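Local coordinates for protein taurine:2-oxoglutarate aminotransferase (Bifidobacterium kashiwanohense PV20-2, PDB 6JIX) that binds pyridoxal 5'-phosphate and probably transfers the amino group of taurine to 2-oxoglutarate, as a class-III aminotransferase, at residues 29-34 with 41-46; 70-75 with 285-290; 150-155 with 161-166; 329-334 with 420-425; 344-349 with 427-432. All coordinates share one frame; numbering follows the deposited sequence.

How the contacts relate
Near the N terminus, contact 1 closes a short loop between strands 33-37 and 40-43, a beta hairpin at the edge of a small mixed sheet. The chain then runs through helix 66-78, where contact 2 opens; its long loop ends between strands 276-279 and 291-296 and encloses contact 3, a local join between helices 148-153 and 159-162. Contacts 1, 2 and 3 all reach the second subunit. Contacts 4 and 5 follow and cross each other: successive helices 318-333 and 336-357 meet, respectively, the turn before helix 426-447 and that helix itself. Contact 4 touches contact 2 through Tyr331 and Cys285, and contact 5 through Ile424 and Leu429.

Contact 1 (29-34 with 41-46); sequences PVKPIK and FWDYDG
Ile33 and Asp43 pair across the two strands as an antiparallel, non-hydrogen-bonded pair, CA atoms 4.3 Å apart and side chains diverging, and next to them Lys34 N gives Trp42 O a nearly straight hydrogen bond of 2.8 Å (170° at the hydrogen). Tyr44 N reaches Pro32 O only through a weak bond. Side-chain packing centres on Tyr44, whose CG lies opposite its carbonyl carbon and beside the backbone N (chi1 -82°), placing the ring by Pro32 and Lys34. Lys34 CB stands 3.5 Å from the ring centroid, almost on its normal, in a CH-pi contact, and Lys34 CD lies 3.6 Å from Tyr44 CD2. Pro32 CB packs 3.6 Å from Tyr44 CD1. These residues belong to the beta hairpin of strands 33-37 and 40-43; a type I turn from Asp43 to Gly46 then leads toward strand 48-51. One water joins Ile33 O (2.8 Å) to Tyr44 OH (2.7 Å). Were Tyr44 an alanine, Lys34 CB and Pro32 CB would probably lose their aromatic partner, and the water its phenol mate. Phe41, a neighbour of Ile33, also meets Tyr86 of the second subunit, and its side chain is about 4 Å from a bound glutamate.

Contact 2 (70-75 with 285-290); sequences DAIKEQ and CGYVPL
Ile72 places its CG1 branch beside the backbone N (chi1 -68°) and stretches it out fully (chi2 178°), which carries CD1 off helix 66-78 to Tyr287 and Val288. Val288 answers with CG1 opposite its own backbone N (chi1 -172°), leaving CG2 as the branch that meets the isoleucine. The closest approach is Ile72 CD1 to Val288 CG2 at 3.6 Å, the two side chains running antiparallel past one another, and Val288 CG2 also lies 4.2 Å from Ile72 CG1. The same Ile72 CD1 sits 3.9 Å from Tyr287 CB, near the plane of the phenol ring and at its edge. Purely apolar and buried, this contact joins a helix from the N-terminal part of the chain to the loop between strands 276-279 and 291-296 of the seven-stranded sheet, the central sheet of the fold-type I aminotransferase fold. The polar end of Tyr287 points elsewhere, its OH hydrogen-bonded to Gly62 O and Leu65 N. The dimer interface is close by: Cys80 of the second subunit packs on both Ile72 and Tyr287, and His317 of that subunit bonds to Gly286 O.

Contact 3 (150-155 with 161-166); sequences ASNASG and ATELGG
Ser151 and Thr162 meet hydroxyl to hydroxyl, Ser151 OG and Thr162 OG1 forming a hydrogen bond of 2.9 Å in which either could be the donor. Ser151 extends OG opposite its backbone N (chi1 -166°), out from helix 148-153. Thr162 has OG1 beside its own backbone N and CG2 opposite it (chi1 -60°), an orientation that presents the hydroxyl to the serine and lays Thr162 CG2 3.8 Å from Ser151 CB. That methyl is also 3.9 Å from Asn152 ND2. A valine here would probably leave Ser151 OG without its hydroxyl mate at a buried position. The Asn152 amide is held at both ends by backbone groups, ND2 bonding to Ile148 O and OD1 accepting from Ala168 N. A water donates to Asn152 OD1 (2.9 Å) and to Glu163 OE2 (2.8 Å), and this carboxylate also forms a salt bridge with Arg159. The last turn of helix 148-153 is thus tied to the short, weakly bonded helix 159-162 and the residue after it, at the subunit interface, where Thr162 packs on Lys125 of the second subunit. With one direct bond and one water bridge across it, the buried contact appears to rest more on matched polar groups than on apolar packing.

Contact 4 (329-334 with 420-425); sequences NYYLEH and PPLIIT
Tyr330 with Ile423 and Tyr331 with Leu422 make a loose aromatic-aliphatic contact between the C-terminal end of helix 318-333 and the turn that leads from strand 415-418 into helix 426-447. The nearer pair is Tyr331 CE1 and Leu422 CD1 at 4.2 Å, the side chains nearly perpendicular and the methyl coming obliquely to the ring. Tyr331 CG is turned opposite its carbonyl carbon (chi1 -70°), which swings the ring to the leucine. Alongside, Tyr330 CE1 lies 4.5 Å from Ile423 CG2, again obliquely. Leu422 and Ile423 are the middle residues of a type I turn from Pro421 to Ile424, closed by the bond from Ile424 N to Pro421 O, and both point their side chains toward the helix. Just past the helix end, the His334 imidazole lies over one face of the Tyr330 ring, with His334 CG 3.6 Å above the plane and offset toward the rim. Val336, at the start of helix 336-357, touches Tyr330, Tyr331 and Leu422. The Tyr331 hydroxyl bonds to Gly282 O, next to the cofactor-binding Lys281. No hydrogen bond spans the two segments, consistent with loose van der Waals packing, the polar end of Tyr331 being used elsewhere.

Contact 5 (344-349 with 427-432); sequences EGILKP and EQLEEE
Ile346 of helix 336-357 packs on Leu429 of helix 426-447, an apolar helix-to-helix contact in the C-terminal part of this class-III aminotransferase. One methyl of the leucine, CD1, does the touching: it lies 4.0 Å from Ile346 CB and equally 4.0 Å from Ile346 CG2, the two side chains meeting at a slant. Leu429 has CG opposite its carbonyl carbon (chi1 -75°) and continues outstretched (chi2 175°), which puts the methyl against the base of the isoleucine instead of its tip. The tip goes to another partner. Ile346 CD1 comes 4.0 Å from Glu430 OE2, the carboxylate of an exposed chain bent at chi2 and set roughly square to the isoleucine; this is a van der Waals touch. Backbone geometry is less regular in the first helix, kinked where the N atoms of Ile346 and Pro349 lack bonds to the preceding turn; a proline N has no hydrogen to give. In the second helix Gln428 O takes bonds from both Glu431 N and Glu432 N. Next along the first helix, Leu347 packs on Cys366, and Leu429 also packs on Ile424 in the turn before its own helix. The first helix thus touches the antiparallel sheet through strand 361-367, while the second reaches strand 48-51 of the small mixed sheet, where Glu432 bonds to Thr50.

Contact 1 (29-34 with 41-46)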
# COMPACT_ATOMS: atom_id res chain seq x y z
N PRO A 29 6.21 8.34 25.09
CA PRO A 29 6.09 9.78 24.82
C PRO A 29 6.31 10.07 23.34
O PRO A 29 6.97 9.30 22.62
CB PRO A 29 7.19 10.39 25.69
CG PRO A 29 8.23 9.31 25.77
CD PRO A 29 7.51 7.99 25.70
N VAL A 30 5.80 11.21 22.87
CA VAL A 30 5.86 11.53 21.45
C VAL A 30 5.88 13.05 21.23
O VAL A 30 5.19 13.81 21.92
CB VAL A 30 4.68 10.89 20.69
CG1 VAL A 30 3.38 11.35 21.29
CG2 VAL A 30 4.77 11.21 19.21
N LYS A 31 6.68 13.47 20.25
CA LYS A 31 6.75 14.88 19.87
C LYS A 31 5.59 15.20 18.92
O LYS A 31 5.48 14.56 17.86
CB LYS A 31 8.09 15.18 19.21
CG LYS A 31 8.56 16.64 19.38
CD LYS A 31 10.02 16.85 18.99
CE LYS A 31 10.94 15.75 19.53
NZ LYS A 31 11.30 15.93 20.97
N PRO A 32 4.72 16.17 19.25
CA PRO A 32 3.64 16.55 18.32
C PRO A 32 4.07 17.63 17.34
O PRO A 32 4.65 18.65 17.75
CB PRO A 32 2.54 17.03 19.26
CG PRO A 32 3.29 17.65 20.39
CD PRO A 32 4.61 16.91 20.52
N ILE A 33 3.85 17.41 16.04
CA ILE A 33 4.28 18.32 14.99
C ILE A 33 3.06 19.05 14.46
O ILE A 33 2.05 18.43 14.09
CB ILE A 33 5.03 17.58 13.87
CG1 ILE A 33 6.34 17.02 14.42
CG2 ILE A 33 5.33 18.52 12.72
CD1 ILE A 33 7.32 18.07 14.88
N LYS A 34 3.16 20.38 14.42
CA LYS A 34 2.04 21.28 14.12
C LYS A 34 2.05 21.77 12.68
O LYS A 34 0.97 22.01 12.11
CB LYS A 34 2.07 22.47 15.08
CG LYS A 34 1.28 23.72 14.68
CD LYS A 34 1.10 24.63 15.89
CE LYS A 34 -0.05 25.60 15.71
NZ LYS A 34 0.48 26.90 15.18
N PHE A 41 10.25 21.68 10.15
CA PHE A 41 8.94 21.46 10.76
C PHE A 41 9.02 21.89 12.22
O PHE A 41 10.12 22.12 12.75
CB PHE A 41 8.46 20.00 10.60
CG PHE A 41 9.39 18.97 11.15
CD1 PHE A 41 9.37 18.63 12.49
CD2 PHE A 41 10.27 18.29 10.31
CE1 PHE A 41 10.21 17.65 12.99
CE2 PHE A 41 11.11 17.32 10.80
CZ PHE A 41 11.08 16.99 12.15
N TRP A 42 7.85 22.09 12.84
CA TRP A 42 7.75 22.71 14.15
C TRP A 42 6.87 21.89 15.07
O TRP A 42 5.79 21.43 14.67
CB TRP A 42 7.18 24.13 14.04
CG TRP A 42 8.11 25.11 13.35
CD1 TRP A 42 8.98 25.99 13.95
CD2 TRP A 42 8.26 25.29 11.94
NE1 TRP A 42 9.66 26.69 12.99
CE2 TRP A 42 9.24 26.29 11.75
CE3 TRP A 42 7.66 24.71 10.81
CZ2 TRP A 42 9.64 26.72 10.48
CZ3 TRP A 42 8.06 25.14 9.56
CH2 TRP A 42 9.04 26.13 9.40
N ASP A 43 7.30 21.76 16.33
CA ASP A 43 6.42 21.18 17.34
C ASP A 43 5.48 22.28 17.86
O ASP A 43 5.58 23.44 17.47
CB ASP A 43 7.23 20.52 18.47
CG ASP A 43 8.17 21.50 19.19
OD1 ASP A 43 7.76 22.68 19.38
OD2 ASP A 43 9.30 21.09 19.58
N TYR A 44 4.58 21.93 18.77
CA TYR A 44 3.56 22.89 19.16
C TYR A 44 4.09 23.99 20.08
O TYR A 44 3.38 24.97 20.30
CB TYR A 44 2.37 22.18 19.80
CG TYR A 44 1.39 21.59 18.79
CD1 TYR A 44 1.62 20.35 18.21
CD2 TYR A 44 0.23 22.27 18.44
CE1 TYR A 44 0.71 19.79 17.31
CE2 TYR A 44 -0.68 21.73 17.53
CZ TYR A 44 -0.43 20.49 16.97
OH TYR A 44 -1.32 19.94 16.07
N ASP A 45 5.30 23.84 20.63
CA ASP A 45 5.97 24.91 21.36
C ASP A 45 6.73 25.88 20.46
O ASP A 45 7.30 26.86 20.97
CB ASP A 45 6.94 24.32 22.41
CG ASP A 45 6.28 23.29 23.31
OD1 ASP A 45 5.15 23.54 23.77
OD2 ASP A 45 6.89 22.23 23.56
N GLY A 46 6.80 25.64 19.16
CA GLY A 46 7.47 26.56 18.28
C GLY A 46 8.93 26.23 17.99
O GLY A 46 9.56 26.97 17.21
O HOH W 1 -0.76 18.69 13.73

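Contact 2 (70-75 with 285-290)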
# COMPACT_ATOMS: atom_id res chain seq x y z
N ASP A 70 -0.33 23.13 -4.69
CA ASP A 70 -1.35 23.69 -5.56
C ASP A 70 -1.93 22.63 -6.49
O ASP A 70 -3.14 22.60 -6.71
CB ASP A 70 -0.78 24.86 -6.36
CG ASP A 70 -0.48 26.06 -5.49
OD1 ASP A 70 -1.01 26.14 -4.37
OD2 ASP A 70 0.30 26.93 -5.94
N ALA A 71 -1.08 21.78 -7.07
CA ALA A 71 -1.57 20.73 -7.95
C ALA A 71 -2.56 19.84 -7.22
O ALA A 71 -3.56 19.38 -7.79
CB ALA A 71 -0.41 19.92 -8.52
N ILE A 72 -2.29 19.58 -5.93
CA ILE A 72 -3.17 18.74 -5.14
C ILE A 72 -4.54 19.40 -5.01
O ILE A 72 -5.58 18.77 -5.25
CB ILE A 72 -2.53 18.44 -3.77
CG1 ILE A 72 -1.30 17.55 -3.98
CG2 ILE A 72 -3.50 17.74 -2.86
CD1 ILE A 72 -0.53 17.22 -2.72
N LYS A 73 -4.56 20.70 -4.67
CA LYS A 73 -5.82 21.42 -4.52
C LYS A 73 -6.57 21.50 -5.84
O LYS A 73 -7.79 21.30 -5.88
CB LYS A 73 -5.56 22.81 -3.97
CG LYS A 73 -4.70 22.81 -2.72
CD LYS A 73 -5.04 23.96 -1.80
CE LYS A 73 -4.18 25.17 -2.10
NZ LYS A 73 -4.62 26.34 -1.29
N GLU A 74 -5.86 21.75 -6.94
CA GLU A 74 -6.54 21.81 -8.23
C GLU A 74 -7.15 20.46 -8.59
O GLU A 74 -8.27 20.39 -9.10
CB GLU A 74 -5.58 22.28 -9.32
CG GLU A 74 -5.44 23.82 -9.38
CD GLU A 74 -4.01 24.29 -9.74
OE1 GLU A 74 -3.26 23.53 -10.40
OE2 GLU A 74 -3.65 25.43 -9.36
N GLN A 75 -6.42 19.38 -8.33
CA GLN A 75 -6.98 18.06 -8.63
C GLN A 75 -8.15 17.76 -7.71
O GLN A 75 -9.14 17.15 -8.14
CB GLN A 75 -5.90 16.99 -8.51
CG GLN A 75 -6.30 15.69 -9.17
CD GLN A 75 -6.82 15.92 -10.57
OE1 GLN A 75 -6.24 16.67 -11.34
NE2 GLN A 75 -7.94 15.27 -10.91
N CYS A 285 7.18 13.30 -3.15
CA CYS A 285 7.76 13.85 -1.92
C CYS A 285 6.92 13.48 -0.68
O CYS A 285 6.98 14.17 0.36
CB CYS A 285 7.92 15.36 -2.02
SG CYS A 285 8.86 15.82 -3.47
N GLY A 286 6.15 12.40 -0.79
CA GLY A 286 5.33 11.92 0.30
C GLY A 286 4.02 12.66 0.48
O GLY A 286 3.25 12.31 1.38
N TYR A 287 3.76 13.68 -0.35
CA TYR A 287 2.59 14.51 -0.14
C TYR A 287 1.30 13.72 -0.36
O TYR A 287 0.29 14.02 0.29
CB TYR A 287 2.62 15.72 -1.08
CG TYR A 287 3.68 16.77 -0.79
CD1 TYR A 287 4.79 16.51 0.02
CD2 TYR A 287 3.58 18.04 -1.37
CE1 TYR A 287 5.75 17.50 0.25
CE2 TYR A 287 4.53 19.04 -1.15
CZ TYR A 287 5.61 18.77 -0.34
OH TYR A 287 6.54 19.77 -0.15
N VAL A 288 1.31 12.73 -1.25
CA VAL A 288 0.21 11.79 -1.43
C VAL A 288 0.82 10.41 -1.66
O VAL A 288 1.79 10.30 -2.43
CB VAL A 288 -0.69 12.17 -2.61
CG1 VAL A 288 -1.94 11.28 -2.66
CG2 VAL A 288 -1.06 13.63 -2.55
N PRO A 289 0.30 9.35 -1.03
CA PRO A 289 0.88 8.01 -1.22
C PRO A 289 0.89 7.60 -2.69
O PRO A 289 -0.16 7.56 -3.34
CB PRO A 289 -0.05 7.11 -0.40
CG PRO A 289 -0.56 8.01 0.67
CD PRO A 289 -0.72 9.37 0.03
N LEU A 290 2.07 7.26 -3.19
CA LEU A 290 2.20 6.82 -4.57
C LEU A 290 3.49 6.03 -4.72
O LEU A 290 4.52 6.40 -4.15
CB LEU A 290 2.19 8.01 -5.53
CG LEU A 290 2.25 7.69 -7.03
CD1 LEU A 290 1.09 6.81 -7.49
CD2 LEU A 290 2.31 8.99 -7.85

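Contact 3 (150-155 with 161-166)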
# COMPACT_ATOMS: atom_id res chain seq x y z
N ALA A 150 7.43 -8.38 0.24
CA ALA A 150 8.60 -7.52 0.25
C ALA A 150 9.51 -7.81 1.44
O ALA A 150 10.73 -7.63 1.35
CB ALA A 150 8.16 -6.05 0.27
N SER A 151 8.94 -8.28 2.56
CA SER A 151 9.74 -8.53 3.76
C SER A 151 10.54 -9.82 3.63
O SER A 151 11.68 -9.89 4.10
CB SER A 151 8.85 -8.58 5.00
OG SER A 151 9.63 -8.51 6.18
N ASN A 152 9.98 -10.85 2.98
CA ASN A 152 10.77 -12.03 2.68
C ASN A 152 11.92 -11.68 1.74
O ASN A 152 13.03 -12.22 1.86
CB ASN A 152 9.90 -13.13 2.08
CG ASN A 152 9.33 -14.06 3.13
OD1 ASN A 152 9.99 -15.01 3.58
ND2 ASN A 152 8.11 -13.80 3.53
N ALA A 153 11.69 -10.74 0.82
CA ALA A 153 12.77 -10.31 -0.05
C ALA A 153 13.78 -9.42 0.67
O ALA A 153 14.95 -9.35 0.25
CB ALA A 153 12.21 -9.57 -1.27
N SER A 154 13.38 -8.77 1.76
CA SER A 154 14.27 -7.88 2.49
C SER A 154 15.30 -8.65 3.29
O SER A 154 15.02 -9.73 3.83
CB SER A 154 13.47 -6.97 3.42
OG SER A 154 12.65 -6.14 2.63
N GLY A 155 16.51 -8.10 3.37
CA GLY A 155 17.61 -8.72 4.09
C GLY A 155 17.66 -8.45 5.59
O GLY A 155 17.99 -9.36 6.37
N ALA A 161 10.26 -11.24 11.91
CA ALA A 161 8.86 -11.27 12.31
C ALA A 161 7.99 -11.79 11.18
O ALA A 161 7.14 -12.67 11.40
CB ALA A 161 8.39 -9.89 12.76
N THR A 162 8.20 -11.29 9.96
CA THR A 162 7.39 -11.78 8.84
C THR A 162 7.56 -13.28 8.66
O THR A 162 6.66 -13.96 8.15
CB THR A 162 7.74 -11.03 7.55
OG1 THR A 162 7.49 -9.63 7.72
CG2 THR A 162 6.87 -11.53 6.42
N GLU A 163 8.71 -13.81 9.05
CA GLU A 163 9.01 -15.23 8.91
C GLU A 163 8.31 -16.10 9.95
O GLU A 163 8.40 -17.32 9.86
CB GLU A 163 10.53 -15.42 8.97
CG GLU A 163 11.21 -14.95 7.70
CD GLU A 163 12.70 -15.27 7.65
OE1 GLU A 163 13.37 -15.31 8.71
OE2 GLU A 163 13.21 -15.47 6.52
N LEU A 164 7.61 -15.52 10.92
CA LEU A 164 6.77 -16.32 11.80
C LEU A 164 5.76 -17.11 10.96
O LEU A 164 5.07 -16.55 10.10
CB LEU A 164 6.07 -15.44 12.83
CG LEU A 164 6.98 -14.90 13.94
CD1 LEU A 164 6.41 -13.66 14.64
CD2 LEU A 164 7.29 -15.98 14.95
N GLY A 165 5.67 -18.41 11.20
CA GLY A 165 4.89 -19.24 10.30
C GLY A 165 5.64 -19.82 9.11
O GLY A 165 5.07 -20.67 8.42
N GLY A 166 6.89 -19.39 8.84
CA GLY A 166 7.69 -19.89 7.72
C GLY A 166 8.15 -18.86 6.69
O GLY A 166 7.49 -17.82 6.51
O HOH W 2 12.86 -15.40 3.78

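Contact 4 (329-334 with 420-425)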
# COMPACT_ATOMS: atom_id res chain seq x y z
N ASN A 329 7.75 17.57 -12.73
CA ASN A 329 7.97 18.79 -13.50
C ASN A 329 8.88 19.76 -12.75
O ASN A 329 9.73 20.41 -13.36
CB ASN A 329 6.63 19.48 -13.81
CG ASN A 329 6.00 18.99 -15.11
OD1 ASN A 329 6.69 18.50 -16.01
ND2 ASN A 329 4.67 19.10 -15.20
N TYR A 330 8.75 19.83 -11.43
CA TYR A 330 9.66 20.65 -10.65
C TYR A 330 11.10 20.15 -10.75
O TYR A 330 12.03 20.93 -10.98
CB TYR A 330 9.22 20.70 -9.19
CG TYR A 330 9.95 21.78 -8.42
CD1 TYR A 330 11.23 21.58 -7.93
CD2 TYR A 330 9.35 23.02 -8.22
CE1 TYR A 330 11.89 22.58 -7.23
CE2 TYR A 330 9.99 24.01 -7.52
CZ TYR A 330 11.25 23.80 -7.03
OH TYR A 330 11.86 24.84 -6.34
N TYR A 331 11.32 18.84 -10.53
CA TYR A 331 12.68 18.31 -10.60
C TYR A 331 13.33 18.76 -11.88
O TYR A 331 14.47 19.23 -11.89
CB TYR A 331 12.69 16.77 -10.52
CG TYR A 331 12.34 16.15 -9.19
CD1 TYR A 331 12.97 16.55 -8.02
CD2 TYR A 331 11.36 15.16 -9.11
CE1 TYR A 331 12.64 15.98 -6.82
CE2 TYR A 331 11.02 14.58 -7.91
CZ TYR A 331 11.66 14.99 -6.77
OH TYR A 331 11.32 14.41 -5.56
N LEU A 332 12.59 18.64 -12.99
CA LEU A 332 13.14 18.95 -14.30
C LEU A 332 13.30 20.45 -14.50
O LEU A 332 14.41 20.94 -14.76
CB LEU A 332 12.25 18.34 -15.38
CG LEU A 332 12.10 16.81 -15.37
CD1 LEU A 332 11.20 16.30 -16.50
CD2 LEU A 332 13.47 16.13 -15.42
N GLU A 333 12.19 21.20 -14.35
CA GLU A 333 12.22 22.63 -14.68
C GLU A 333 13.23 23.39 -13.84
O GLU A 333 13.87 24.33 -14.34
CB GLU A 333 10.82 23.23 -14.52
CG GLU A 333 9.90 22.96 -15.71
CD GLU A 333 8.42 23.01 -15.36
OE1 GLU A 333 7.99 23.88 -14.56
OE2 GLU A 333 7.66 22.18 -15.91
N HIS A 334 13.42 23.00 -12.57
CA HIS A 334 14.32 23.70 -11.66
C HIS A 334 15.68 23.03 -11.57
O HIS A 334 16.43 23.30 -10.62
CB HIS A 334 13.71 23.81 -10.27
CG HIS A 334 12.60 24.82 -10.19
ND1 HIS A 334 12.70 25.96 -9.43
CD2 HIS A 334 11.38 24.85 -10.78
CE1 HIS A 334 11.58 26.66 -9.55
NE2 HIS A 334 10.77 26.01 -10.36
N PRO A 420 19.44 15.50 3.39
CA PRO A 420 18.59 16.70 3.49
C PRO A 420 17.78 16.90 2.23
O PRO A 420 18.10 16.35 1.17
CB PRO A 420 19.61 17.83 3.69
CG PRO A 420 20.86 17.32 3.00
CD PRO A 420 20.87 15.83 3.26
N PRO A 421 16.72 17.71 2.30
CA PRO A 421 15.90 17.94 1.10
C PRO A 421 16.74 18.49 -0.05
O PRO A 421 17.66 19.28 0.15
CB PRO A 421 14.85 18.95 1.57
CG PRO A 421 14.81 18.77 3.06
CD PRO A 421 16.20 18.43 3.47
N LEU A 422 16.40 18.05 -1.26
CA LEU A 422 17.11 18.42 -2.47
C LEU A 422 17.07 19.91 -2.74
O LEU A 422 17.83 20.38 -3.59
CB LEU A 422 16.53 17.67 -3.68
CG LEU A 422 16.50 16.14 -3.56
CD1 LEU A 422 16.34 15.45 -4.91
CD2 LEU A 422 17.76 15.64 -2.86
N ILE A 423 16.22 20.66 -2.04
CA ILE A 423 16.15 22.11 -2.23
C ILE A 423 17.00 22.87 -1.22
O ILE A 423 17.03 24.10 -1.26
CB ILE A 423 14.70 22.65 -2.15
CG1 ILE A 423 14.10 22.41 -0.77
CG2 ILE A 423 13.83 22.05 -3.25
CD1 ILE A 423 12.70 22.92 -0.64
N ILE A 424 17.66 22.17 -0.29
CA ILE A 424 18.52 22.85 0.67
C ILE A 424 19.57 23.70 -0.07
O ILE A 424 20.08 23.32 -1.13
CB ILE A 424 19.17 21.85 1.63
CG1 ILE A 424 19.49 22.53 2.96
CG2 ILE A 424 20.40 21.22 0.99
CD1 ILE A 424 20.04 21.59 4.01
N THR A 425 19.91 24.84 0.51
CA THR A 425 20.85 25.76 -0.11
C THR A 425 22.19 25.63 0.59
O THR A 425 22.29 25.07 1.69
CB THR A 425 20.35 27.20 -0.00
OG1 THR A 425 20.30 27.58 1.38
CG2 THR A 425 18.95 27.31 -0.62

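Contact 5 (344-349 with 427-432)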
# COMPACT_ATOMS: atom_id res chain seq x y z
N GLU A 344 26.32 18.41 -3.39
CA GLU A 344 27.22 17.31 -3.05
C GLU A 344 28.61 17.84 -2.76
O GLU A 344 29.29 17.36 -1.85
CB GLU A 344 27.27 16.27 -4.18
CG GLU A 344 28.28 15.15 -3.90
CD GLU A 344 28.49 14.24 -5.10
OE1 GLU A 344 27.65 13.34 -5.33
OE2 GLU A 344 29.50 14.40 -5.81
N GLY A 345 29.03 18.85 -3.52
CA GLY A 345 30.32 19.50 -3.38
C GLY A 345 30.52 20.19 -2.05
O GLY A 345 31.65 20.59 -1.74
N ILE A 346 29.45 20.40 -1.29
CA ILE A 346 29.54 20.90 0.07
C ILE A 346 29.50 19.77 1.07
O ILE A 346 30.33 19.70 1.98
CB ILE A 346 28.41 21.91 0.34
CG1 ILE A 346 28.41 23.05 -0.67
CG2 ILE A 346 28.48 22.43 1.77
CD1 ILE A 346 27.54 24.19 -0.25
N LEU A 347 28.56 18.84 0.90
CA LEU A 347 28.30 17.84 1.92
C LEU A 347 29.42 16.79 1.95
O LEU A 347 29.94 16.46 3.03
CB LEU A 347 26.93 17.20 1.69
CG LEU A 347 26.52 16.01 2.57
CD1 LEU A 347 26.21 16.47 3.97
CD2 LEU A 347 25.33 15.31 1.96
N LYS A 348 29.82 16.27 0.78
CA LYS A 348 30.85 15.23 0.74
C LYS A 348 32.14 15.66 1.43
O LYS A 348 32.60 14.95 2.34
CB LYS A 348 31.08 14.82 -0.72
CG LYS A 348 31.97 13.61 -0.88
CD LYS A 348 31.82 13.03 -2.27
CE LYS A 348 32.65 11.76 -2.42
NZ LYS A 348 34.04 12.02 -2.88
N PRO A 349 32.78 16.78 1.05
CA PRO A 349 33.99 17.21 1.76
C PRO A 349 33.78 17.44 3.25
O PRO A 349 34.67 17.14 4.06
CB PRO A 349 34.38 18.51 1.05
CG PRO A 349 33.69 18.42 -0.29
CD PRO A 349 32.41 17.74 -0.01
N GLU A 427 23.84 27.97 2.04
CA GLU A 427 23.81 28.65 3.33
C GLU A 427 23.17 27.77 4.40
O GLU A 427 23.66 27.67 5.53
CB GLU A 427 23.08 30.00 3.23
CG GLU A 427 23.34 30.90 4.46
CD GLU A 427 22.06 31.55 5.06
OE1 GLU A 427 22.03 31.62 6.31
OE2 GLU A 427 21.13 32.02 4.33
N GLN A 428 22.10 27.09 4.04
CA GLN A 428 21.45 26.23 5.01
C GLN A 428 22.37 25.10 5.45
O GLN A 428 22.50 24.81 6.65
CB GLN A 428 20.15 25.70 4.41
CG GLN A 428 18.99 26.66 4.53
CD GLN A 428 17.80 26.24 3.68
OE1 GLN A 428 17.96 25.87 2.51
NE2 GLN A 428 16.60 26.30 4.26
N LEU A 429 23.01 24.43 4.49
CA LEU A 429 24.01 23.43 4.85
C LEU A 429 25.03 24.02 5.82
O LEU A 429 25.33 23.43 6.87
CB LEU A 429 24.70 22.90 3.58
CG LEU A 429 23.86 21.93 2.74
CD1 LEU A 429 24.58 21.58 1.45
CD2 LEU A 429 23.52 20.69 3.53
N GLU A 430 25.55 25.20 5.50
CA GLU A 430 26.56 25.84 6.34
C GLU A 430 26.04 26.16 7.73
O GLU A 430 26.85 26.44 8.63
CB GLU A 430 27.11 27.10 5.67
CG GLU A 430 28.38 26.82 4.86
CD GLU A 430 28.32 27.40 3.45
OE1 GLU A 430 27.77 28.52 3.30
OE2 GLU A 430 28.81 26.73 2.51
N GLU A 431 24.73 26.16 7.94
CA GLU A 431 24.16 26.41 9.25
C GLU A 431 23.90 25.14 10.03
O GLU A 431 23.90 25.17 11.27
CB GLU A 431 22.81 27.16 9.16
CG GLU A 431 22.72 28.27 8.12
CD GLU A 431 21.38 29.00 8.19
OE1 GLU A 431 20.35 28.29 8.29
OE2 GLU A 431 21.37 30.26 8.18
N GLU A 432 23.62 24.03 9.34
CA GLU A 432 23.22 22.79 10.01
C GLU A 432 24.39 21.87 10.30
O GLU A 432 24.43 21.28 11.39
CB GLU A 432 22.20 22.03 9.16
CG GLU A 432 20.87 22.74 9.01
CD GLU A 432 20.25 23.15 10.34
OE1 GLU A 432 20.43 22.44 11.37
OE2 GLU A 432 19.58 24.20 10.33